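Local coordinates for hypothetical protein Atu2327 (Agrobacterium tumefaciens, PDB 2O8I) that is of unproven function but probably decarboxylates OHCU (2-oxo-4-hydroxy-4-carboxy-5-ureidoimidazoline), an intermediate in the conversion of urate to allantoin, at residues P19-R24 with A46-A51; V2-F7 with A25-G30; A39-L44 with I153-L158. One frame throughout, in Å; residues are numbered along the deposited sequence.

Contact 1 of 3, residues P19-R24 with A46-A51; sequences PFIAER and AQFRVA
Helices 19-27 and 37-50, which follow each other in the all-helical OHCU decarboxylase fold, meet here through Ile21 and Arg24 on one side and Gln47, Phe48 and Ala51 on the other. The axes of the short helical segments pass 9.2 Å apart with 113° between their N-to-C directions, and no hydrogen bond crosses the gap. Gln47 forms the middle of the joint. Chi1 (-59°) sets Gln47 CG against the backbone of helix 19-27, 3.6 Å from Ile21 O, and the bend at chi2 turns the amide to the base of Arg24, Gln47 NE2 against Arg24 CB, its plane steep (81°) to the guanidinium. The CG1 branch of Ile21 reaches on to Phe48: its CD1 lies 3.7 Å from Phe48 CA and at the edge of the Phe48 ring, near its plane. Phe48 continues inward to Val59 and Val150 and makes a cation-pi contact with Arg56. Arg24 is extended from CG to NE and runs back along its own helix, so that its guanidinium lies over Phe20 CD2, 3.6 Å from the group's plane. Ala51 CB approaches the edge of the same guanidinium, 4.1 Å from Arg24 NH1, and also sits at the edge of the Phe20 ring. The charge itself is answered by Glu55, to which NH2 makes a salt bridge. The result is a steep crossing of two consecutive helices in an all-alpha fold, held by side-chain packing around Gln47.

Contact 2 of 3, residues V2-F7 with A25-G30; sequences VTREEF and AYDAGG
Tyr26 lies across the start of helix 4-11 and is held on several sides. Its CG stands anti to the backbone N (chi1 -168°), which carries the phenol out to the turn before that helix, where Tyr26 OH donates to Val2 O at 2.6 Å, in the carbonyl plane. One face of the ring rests on Arg4 CA, a CH-pi contact with 3.6 Å from CA to the Tyr26 ring centroid and the carbon nearly over the centre. The ring's edge is turned to the face of Phe7 in an offset edge-to-face pair, planes 65° apart, with Tyr26 CD2 against Phe7 CB and CG. Arg4, extended from CG to NE, passes obliquely across Tyr26, CG nearest CD1 of that ring, and grips Asp27 end-on. Arg4 NH1 bonds Asp27 OD1 on its syn side at 2.6 Å, while Arg4 NH2 reaches Asp27 OD2 at 3.1 Å from above the carboxylate plane; both oxygens lie close to the guanidinium plane. NH2 also makes a salt bridge with Glu23, so two acidic groups fix the rotation of the arginine. Thr3 N-caps helix 4-11 through OG1, which accepts from Glu6 N, and Gly29 closes helix 19-27 in a Schellman motif. The far end of Phe7 meets Ala25 CB, 4.0 Å from Phe7 CE2, and Gly30. Phe11 meets Phe7 edge-to-face, and Leu44 and Gln47 cover Ala25, so helix 19-27 packs against helices 4-11 and 37-50, which also touch through Phe11.

Contact 3 of 3, residues A39-L44 with I153-L158; sequences AVHGAL and IAWLRL
His41 NE2, lying beside Trp155 CB, donates to Glu151 O, a backbone carbonyl one turn earlier in helix 139-161. No hydrogen bond joins 39-44 to 153-158 directly, so this bond just outside the second segment supplies the polar grip. The imidazole gets there because CG stands anti to the backbone N (chi1 -177°), which sends the ring straight across to the facing helix. There Trp155 covers one of its faces: Trp155 CB lies 3.5 Å from His41 NE2, and CE3 stands 4.0 Å above the imidazole plane, toward its rim. The indole is turned almost upright on that face, its six-membered ring edge-to-face with the imidazole, centroids 5.7 Å apart and planes at 86°. At the rim of the His41 ring are the backbone of Ala154 and, 3.8 Å from His41 CD2, Ala154 CB. Leu158 lies about one turn farther along the helix. Its CD1 packs 3.6 Å from His41 CA and also touches Leu44 CD1, while CD2 meets Val40 CG1 at 3.8 Å. Phe11 of helix 4-11 closes over Val40, Leu44 and Leu158. The two segments run roughly antiparallel, 149° between their directions and 9.7 Å between axes. On the same helix, Arg157 forms salt bridges with Glu16 and with Glu75 of the second subunit. Chemically, the contact is apolar and aromatic apart from one imidazole N-H: its bond to a main-chain carbonyl, together with the indole over the ring, probably holds the rotation of the His41 ring and satisfies NE2 within a largely buried interface.

Contacts 1 and 2 share helix 19-27, and contacts 1 and 3 share helix 37-50, so the three join helices 4-11, 19-27, 37-50 and 139-161 into one cluster. Their centres are close: 12 Å separates contact 1 from either of the others, and 14 Å separates contacts 2 and 3. Along the chain contact 1 alternates with both, whereas contact 2 is complete before contact 3 begins. Leu44 ties the group together, with its backbone O near Ile21 CG2 and its CD2 against Ala25 CB. Contact 3 brings the last long helix back onto this N-terminal group, uniting chain regions more than a hundred residues apart in a single all-helical unit.

Contact 1 of 3, residues P19-R24 with A46-A51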
loop_
_atom_site.group_PDB
_atom_site.type_symbol
_atom_site.label_atom_id
_atom_site.label_comp_id
_atom_site.label_asym_id
_atom_site.label_seq_id
_atom_site.Cartn_x
_atom_site.Cartn_y
_atom_site.Cartn_z
ATOM N N PRO A 19 0.148 -4.792 12.901
ATOM C CA PRO A 19 1.115 -5.744 13.427
ATOM C C PRO A 19 0.599 -6.474 14.663
ATOM O O PRO A 19 0.978 -7.616 14.862
ATOM C CB PRO A 19 2.361 -4.876 13.736
ATOM C CG PRO A 19 1.863 -3.465 13.804
ATOM C CD PRO A 19 0.716 -3.425 12.847
ATOM N N PHE A 20 -0.301 -5.880 15.449
ATOM C CA PHE A 20 -0.824 -6.583 16.649
ATOM C C PHE A 20 -1.440 -7.938 16.297
ATOM O O PHE A 20 -1.365 -8.879 17.107
ATOM C CB PHE A 20 -1.804 -5.721 17.453
ATOM C CG PHE A 20 -3.199 -5.684 16.877
ATOM C CD1 PHE A 20 -3.535 -4.771 15.862
ATOM C CD2 PHE A 20 -4.167 -6.560 17.323
ATOM C CE1 PHE A 20 -4.852 -4.751 15.302
ATOM C CE2 PHE A 20 -5.455 -6.558 16.770
ATOM C CZ PHE A 20 -5.798 -5.664 15.761
ATOM N N ILE A 21 -2.048 -8.053 15.108
ATOM C CA ILE A 21 -2.576 -9.352 14.627
ATOM C C ILE A 21 -1.457 -10.397 14.649
ATOM O O ILE A 21 -1.648 -11.511 15.170
ATOM C CB ILE A 21 -3.207 -9.271 13.217
ATOM C CG1 ILE A 21 -4.423 -8.351 13.217
ATOM C CG2 ILE A 21 -3.662 -10.630 12.722
ATOM C CD1 ILE A 21 -5.615 -8.935 13.932
ATOM N N ALA A 22 -0.277 -10.009 14.142
ATOM C CA ALA A 22 0.852 -10.917 13.999
ATOM C C ALA A 22 1.511 -11.163 15.341
ATOM O O ALA A 22 1.943 -12.281 15.575
ATOM C CB ALA A 22 1.854 -10.385 12.983
ATOM N N GLU A 23 1.607 -10.140 16.203
ATOM C CA GLU A 23 2.147 -10.285 17.574
ATOM C C GLU A 23 1.350 -11.350 18.346
ATOM O O GLU A 23 1.920 -12.302 18.892
ATOM C CB GLU A 23 2.003 -8.997 18.380
ATOM C CG GLU A 23 2.549 -7.730 17.788
ATOM C CD GLU A 23 3.949 -7.466 18.255
ATOM O OE1 GLU A 23 4.415 -8.209 19.181
ATOM O OE2 GLU A 23 4.602 -6.528 17.699
ATOM N N ARG A 24 0.032 -11.200 18.391
ATOM C CA ARG A 24 -0.792 -12.145 19.120
ATOM C C ARG A 24 -0.730 -13.516 18.512
ATOM O O ARG A 24 -0.667 -14.509 19.252
ATOM C CB ARG A 24 -2.232 -11.698 19.157
ATOM C CG ARG A 24 -2.405 -10.429 19.926
ATOM C CD ARG A 24 -3.867 -10.061 19.980
ATOM N NE ARG A 24 -3.959 -8.737 20.562
ATOM C CZ ARG A 24 -5.039 -7.970 20.500
ATOM N NH1 ARG A 24 -6.118 -8.395 19.840
ATOM N NH2 ARG A 24 -5.010 -6.764 21.079
ATOM N N ALA A 46 -7.672 -16.112 12.946
ATOM C CA ALA A 46 -8.055 -16.428 14.304
ATOM C C ALA A 46 -7.898 -15.224 15.215
ATOM O O ALA A 46 -8.815 -14.911 15.974
ATOM C CB ALA A 46 -7.286 -17.625 14.846
ATOM N N GLN A 47 -6.768 -14.534 15.147
ATOM C CA GLN A 47 -6.613 -13.338 15.963
ATOM C C GLN A 47 -7.537 -12.196 15.518
ATOM O O GLN A 47 -7.980 -11.386 16.349
ATOM C CB GLN A 47 -5.177 -12.844 15.963
ATOM C CG GLN A 47 -4.163 -13.807 16.452
ATOM C CD GLN A 47 -4.483 -14.351 17.834
ATOM O OE1 GLN A 47 -4.328 -15.535 18.068
ATOM N NE2 GLN A 47 -4.929 -13.485 18.749
ATOM N N PHE A 48 -7.798 -12.100 14.221
ATOM C CA PHE A 48 -8.617 -11.017 13.710
ATOM C C PHE A 48 -10.036 -11.228 14.200
ATOM O O PHE A 48 -10.753 -10.268 14.508
ATOM C CB PHE A 48 -8.590 -11.052 12.183
ATOM C CG PHE A 48 -9.463 -10.028 11.508
ATOM C CD1 PHE A 48 -9.377 -8.683 11.832
ATOM C CD2 PHE A 48 -10.335 -10.411 10.498
ATOM C CE1 PHE A 48 -10.159 -7.739 11.162
ATOM C CE2 PHE A 48 -11.124 -9.476 9.821
ATOM C CZ PHE A 48 -11.037 -8.142 10.150
ATOM N N ARG A 49 -10.445 -12.489 14.259
ATOM C CA ARG A 49 -11.793 -12.794 14.656
ATOM C C ARG A 49 -12.048 -12.579 16.131
ATOM O O ARG A 49 -13.170 -12.380 16.535
ATOM C CB ARG A 49 -12.122 -14.218 14.287
ATOM C CG ARG A 49 -12.737 -14.275 12.959
ATOM C CD ARG A 49 -12.352 -15.545 12.281
ATOM N NE ARG A 49 -12.814 -15.491 10.911
ATOM C CZ ARG A 49 -13.171 -16.545 10.196
ATOM N NH1 ARG A 49 -13.128 -17.759 10.708
ATOM N NH2 ARG A 49 -13.584 -16.360 8.958
ATOM N N VAL A 50 -11.003 -12.608 16.928
ATOM C CA VAL A 50 -11.143 -12.639 18.365
ATOM C C VAL A 50 -10.810 -11.289 18.992
ATOM O O VAL A 50 -10.944 -11.100 20.189
ATOM C CB VAL A 50 -10.303 -13.831 18.924
ATOM C CG1 VAL A 50 -9.153 -13.391 19.854
ATOM C CG2 VAL A 50 -11.234 -14.875 19.534
ATOM N N ALA A 51 -10.381 -10.362 18.142
ATOM C CA ALA A 51 -10.037 -8.990 18.501
ATOM C C ALA A 51 -11.326 -8.258 18.853
ATOM O O ALA A 51 -12.398 -8.698 18.461
ATOM C CB ALA A 51 -9.355 -8.329 17.326
#

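Contact 2 of 3, residues V2-F7 with A25-G30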
loop_
_atom_site.group_PDB
_atom_site.type_symbol
_atom_site.label_atom_id
_atom_site.label_comp_id
_atom_site.label_asym_id
_atom_site.label_seq_id
_atom_site.Cartn_x
_atom_site.Cartn_y
_atom_site.Cartn_z
ATOM N N VAL A 2 11.654 -19.651 13.646
ATOM C CA VAL A 2 11.190 -18.303 13.350
ATOM C C VAL A 2 11.096 -17.425 14.609
ATOM O O VAL A 2 10.216 -17.625 15.424
ATOM C CB VAL A 2 9.823 -18.361 12.614
ATOM C CG1 VAL A 2 9.346 -17.002 12.249
ATOM C CG2 VAL A 2 9.945 -19.237 11.388
ATOM N N THR A 3 11.990 -16.452 14.771
ATOM C CA THR A 3 11.896 -15.537 15.907
ATOM C C THR A 3 10.679 -14.642 15.818
ATOM O O THR A 3 10.023 -14.557 14.781
ATOM C CB THR A 3 13.069 -14.605 16.010
ATOM O OG1 THR A 3 12.996 -13.698 14.936
ATOM C CG2 THR A 3 14.396 -15.329 15.962
ATOM N N ARG A 4 10.364 -13.958 16.914
ATOM C CA ARG A 4 9.192 -13.073 16.981
ATOM C C ARG A 4 9.336 -11.911 16.015
ATOM O O ARG A 4 8.399 -11.520 15.349
ATOM C CB ARG A 4 9.110 -12.480 18.380
ATOM C CG ARG A 4 7.783 -11.930 18.761
ATOM C CD ARG A 4 7.909 -10.857 19.874
ATOM N NE ARG A 4 6.589 -10.293 20.129
ATOM C CZ ARG A 4 5.624 -10.962 20.733
ATOM N NH1 ARG A 4 5.856 -12.197 21.189
ATOM N NH2 ARG A 4 4.422 -10.403 20.860
ATOM N N GLU A 5 10.534 -11.358 15.979
ATOM C CA GLU A 5 10.836 -10.156 15.290
ATOM C C GLU A 5 10.624 -10.456 13.832
ATOM O O GLU A 5 10.087 -9.646 13.081
ATOM C CB GLU A 5 12.292 -9.793 15.551
ATOM C CG GLU A 5 12.641 -8.397 15.143
ATOM C CD GLU A 5 13.891 -8.340 14.246
ATOM O OE1 GLU A 5 14.993 -8.594 14.808
ATOM O OE2 GLU A 5 13.763 -8.041 13.003
ATOM N N GLU A 6 11.012 -11.654 13.454
ATOM C CA GLU A 6 10.942 -12.039 12.098
ATOM C C GLU A 6 9.501 -12.361 11.665
ATOM O O GLU A 6 9.013 -11.854 10.658
ATOM C CB GLU A 6 11.926 -13.167 11.849
ATOM C CG GLU A 6 11.576 -13.952 10.616
ATOM C CD GLU A 6 12.382 -15.245 10.421
ATOM O OE1 GLU A 6 13.267 -15.668 11.319
ATOM O OE2 GLU A 6 12.047 -15.818 9.328
ATOM N N PHE A 7 8.799 -13.159 12.428
ATOM C CA PHE A 7 7.380 -13.380 12.169
ATOM C C PHE A 7 6.545 -12.115 12.024
ATOM O O PHE A 7 5.707 -12.009 11.147
ATOM C CB PHE A 7 6.803 -14.202 13.297
ATOM C CG PHE A 7 5.413 -14.710 13.065
ATOM C CD1 PHE A 7 5.205 -15.990 12.549
ATOM C CD2 PHE A 7 4.316 -13.969 13.473
ATOM C CE1 PHE A 7 3.909 -16.509 12.378
ATOM C CE2 PHE A 7 2.990 -14.478 13.328
ATOM C CZ PHE A 7 2.790 -15.739 12.754
ATOM N N ALA A 25 -0.753 -13.607 17.178
ATOM C CA ALA A 25 -0.594 -14.929 16.531
ATOM C C ALA A 25 0.709 -15.582 16.987
ATOM O O ALA A 25 0.759 -16.808 17.131
ATOM C CB ALA A 25 -0.626 -14.830 15.031
ATOM N N TYR A 26 1.748 -14.768 17.200
ATOM C CA TYR A 26 3.026 -15.328 17.560
ATOM C C TYR A 26 2.964 -15.907 18.979
ATOM O O TYR A 26 3.501 -17.001 19.240
ATOM C CB TYR A 26 4.188 -14.325 17.412
ATOM C CG TYR A 26 5.547 -15.039 17.506
ATOM C CD1 TYR A 26 6.173 -15.271 18.760
ATOM C CD2 TYR A 26 6.175 -15.538 16.373
ATOM C CE1 TYR A 26 7.390 -15.925 18.851
ATOM C CE2 TYR A 26 7.414 -16.222 16.463
ATOM C CZ TYR A 26 8.005 -16.406 17.700
ATOM O OH TYR A 26 9.221 -17.047 17.797
ATOM N N ASP A 27 2.280 -15.182 19.874
ATOM C CA ASP A 27 2.087 -15.625 21.244
ATOM C C ASP A 27 1.131 -16.796 21.361
ATOM O O ASP A 27 1.179 -17.511 22.360
ATOM C CB ASP A 27 1.719 -14.457 22.162
ATOM C CG ASP A 27 2.871 -13.441 22.296
ATOM O OD1 ASP A 27 4.048 -13.819 22.076
ATOM O OD2 ASP A 27 2.608 -12.266 22.615
ATOM N N ALA A 28 0.319 -17.036 20.340
ATOM C CA ALA A 28 -0.492 -18.254 20.267
ATOM C C ALA A 28 0.244 -19.455 19.677
ATOM O O ALA A 28 -0.349 -20.543 19.502
ATOM C CB ALA A 28 -1.770 -18.005 19.478
ATOM N N GLY A 29 1.529 -19.293 19.372
ATOM C CA GLY A 29 2.326 -20.431 18.924
ATOM C C GLY A 29 2.635 -20.375 17.439
ATOM O O GLY A 29 2.960 -21.395 16.825
ATOM N N GLY A 30 2.543 -19.177 16.871
ATOM C CA GLY A 30 2.902 -18.925 15.460
ATOM C C GLY A 30 4.162 -19.629 14.945
ATOM O O GLY A 30 4.134 -20.238 13.862
#

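Contact 3 of 3, residues A39-L44 with I153-L158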
loop_
_atom_site.group_PDB
_atom_site.type_symbol
_atom_site.label_atom_id
_atom_site.label_comp_id
_atom_site.label_asym_id
_atom_site.label_seq_id
_atom_site.Cartn_x
_atom_site.Cartn_y
_atom_site.Cartn_z
ATOM N N ALA A 39 -2.006 -22.427 6.614
ATOM C CA ALA A 39 -1.652 -22.394 8.032
ATOM C C ALA A 39 -1.581 -20.964 8.545
ATOM O O ALA A 39 -2.310 -20.609 9.447
ATOM C CB ALA A 39 -0.355 -23.134 8.305
ATOM N N VAL A 40 -0.752 -20.115 7.946
ATOM C CA VAL A 40 -0.544 -18.766 8.494
ATOM C C VAL A 40 -1.842 -17.939 8.425
ATOM O O VAL A 40 -2.150 -17.160 9.349
ATOM C CB VAL A 40 0.621 -18.024 7.798
ATOM C CG1 VAL A 40 0.759 -16.632 8.331
ATOM C CG2 VAL A 40 1.930 -18.781 7.949
ATOM N N HIS A 41 -2.610 -18.108 7.353
ATOM C CA HIS A 41 -3.877 -17.403 7.231
ATOM C C HIS A 41 -4.866 -17.821 8.314
ATOM O O HIS A 41 -5.548 -16.955 8.872
ATOM C CB HIS A 41 -4.489 -17.665 5.869
ATOM C CG HIS A 41 -5.764 -16.920 5.617
ATOM N ND1 HIS A 41 -7.010 -17.497 5.790
ATOM C CD2 HIS A 41 -5.987 -15.668 5.144
ATOM C CE1 HIS A 41 -7.946 -16.626 5.450
ATOM N NE2 HIS A 41 -7.350 -15.509 5.058
ATOM N N GLY A 42 -4.958 -19.136 8.601
ATOM C CA GLY A 42 -5.865 -19.603 9.622
ATOM C C GLY A 42 -5.491 -18.926 10.947
ATOM O O GLY A 42 -6.374 -18.472 11.701
ATOM N N ALA A 43 -4.177 -18.834 11.212
ATOM C CA ALA A 43 -3.654 -18.328 12.478
ATOM C C ALA A 43 -3.910 -16.839 12.612
ATOM O O ALA A 43 -4.359 -16.377 13.662
ATOM C CB ALA A 43 -2.183 -18.630 12.599
ATOM N N LEU A 44 -3.655 -16.097 11.537
ATOM C CA LEU A 44 -3.907 -14.658 11.516
ATOM C C LEU A 44 -5.409 -14.313 11.587
ATOM O O LEU A 44 -5.801 -13.450 12.401
ATOM C CB LEU A 44 -3.217 -14.002 10.315
ATOM C CG LEU A 44 -1.683 -14.134 10.282
ATOM C CD1 LEU A 44 -1.122 -13.380 9.078
ATOM C CD2 LEU A 44 -0.979 -13.654 11.590
ATOM N N ILE A 153 -8.330 -10.675 1.359
ATOM C CA ILE A 153 -7.130 -10.059 0.926
ATOM C C ILE A 153 -5.911 -10.693 1.657
ATOM O O ILE A 153 -4.863 -10.961 1.035
ATOM C CB ILE A 153 -7.279 -8.578 1.114
ATOM C CG1 ILE A 153 -8.317 -8.093 0.076
ATOM C CG2 ILE A 153 -5.928 -7.912 0.967
ATOM C CD1 ILE A 153 -9.073 -6.791 0.411
ATOM N N ALA A 154 -6.086 -10.987 2.946
ATOM C CA ALA A 154 -5.028 -11.620 3.733
ATOM C C ALA A 154 -4.613 -12.910 3.045
ATOM O O ALA A 154 -3.398 -13.177 2.857
ATOM C CB ALA A 154 -5.474 -11.884 5.225
ATOM N N TRP A 155 -5.614 -13.673 2.622
ATOM C CA TRP A 155 -5.346 -14.922 1.955
ATOM C C TRP A 155 -4.562 -14.694 0.679
ATOM O O TRP A 155 -3.542 -15.365 0.419
ATOM C CB TRP A 155 -6.645 -15.712 1.662
ATOM C CG TRP A 155 -6.423 -16.776 0.640
ATOM C CD1 TRP A 155 -6.760 -16.730 -0.679
ATOM C CD2 TRP A 155 -5.747 -17.998 0.838
ATOM N NE1 TRP A 155 -6.359 -17.877 -1.319
ATOM C CE2 TRP A 155 -5.729 -18.676 -0.408
ATOM C CE3 TRP A 155 -5.181 -18.614 1.955
ATOM C CZ2 TRP A 155 -5.158 -19.936 -0.572
ATOM C CZ3 TRP A 155 -4.600 -19.860 1.796
ATOM C CH2 TRP A 155 -4.592 -20.513 0.533
ATOM N N LEU A 156 -5.043 -13.758 -0.128
ATOM C CA LEU A 156 -4.402 -13.468 -1.402
ATOM C C LEU A 156 -2.958 -13.002 -1.200
ATOM O O LEU A 156 -2.052 -13.400 -1.954
ATOM C CB LEU A 156 -5.201 -12.416 -2.202
ATOM C CG LEU A 156 -6.599 -12.842 -2.685
ATOM C CD1 LEU A 156 -7.356 -11.603 -3.166
ATOM C CD2 LEU A 156 -6.502 -13.910 -3.803
ATOM N N ARG A 157 -2.740 -12.178 -0.184
ATOM C CA ARG A 157 -1.373 -11.730 0.113
ATOM C C ARG A 157 -0.467 -12.895 0.466
ATOM O O ARG A 157 0.556 -13.108 -0.216
ATOM C CB ARG A 157 -1.368 -10.656 1.187
ATOM C CG ARG A 157 -2.049 -9.398 0.662
ATOM C CD ARG A 157 -2.335 -8.449 1.767
ATOM N NE ARG A 157 -2.657 -7.144 1.233
ATOM C CZ ARG A 157 -2.665 -6.030 1.952
ATOM N NH1 ARG A 157 -2.323 -6.078 3.240
ATOM N NH2 ARG A 157 -3.000 -4.870 1.378
ATOM N N LEU A 158 -0.881 -13.666 1.477
ATOM C CA LEU A 158 -0.169 -14.879 1.905
ATOM C C LEU A 158 0.073 -15.890 0.803
ATOM O O LEU A 158 1.182 -16.410 0.702
ATOM C CB LEU A 158 -0.868 -15.526 3.075
ATOM C CG LEU A 158 -0.701 -14.714 4.364
ATOM C CD1 LEU A 158 -1.786 -15.111 5.346
ATOM C CD2 LEU A 158 0.700 -14.923 4.938
#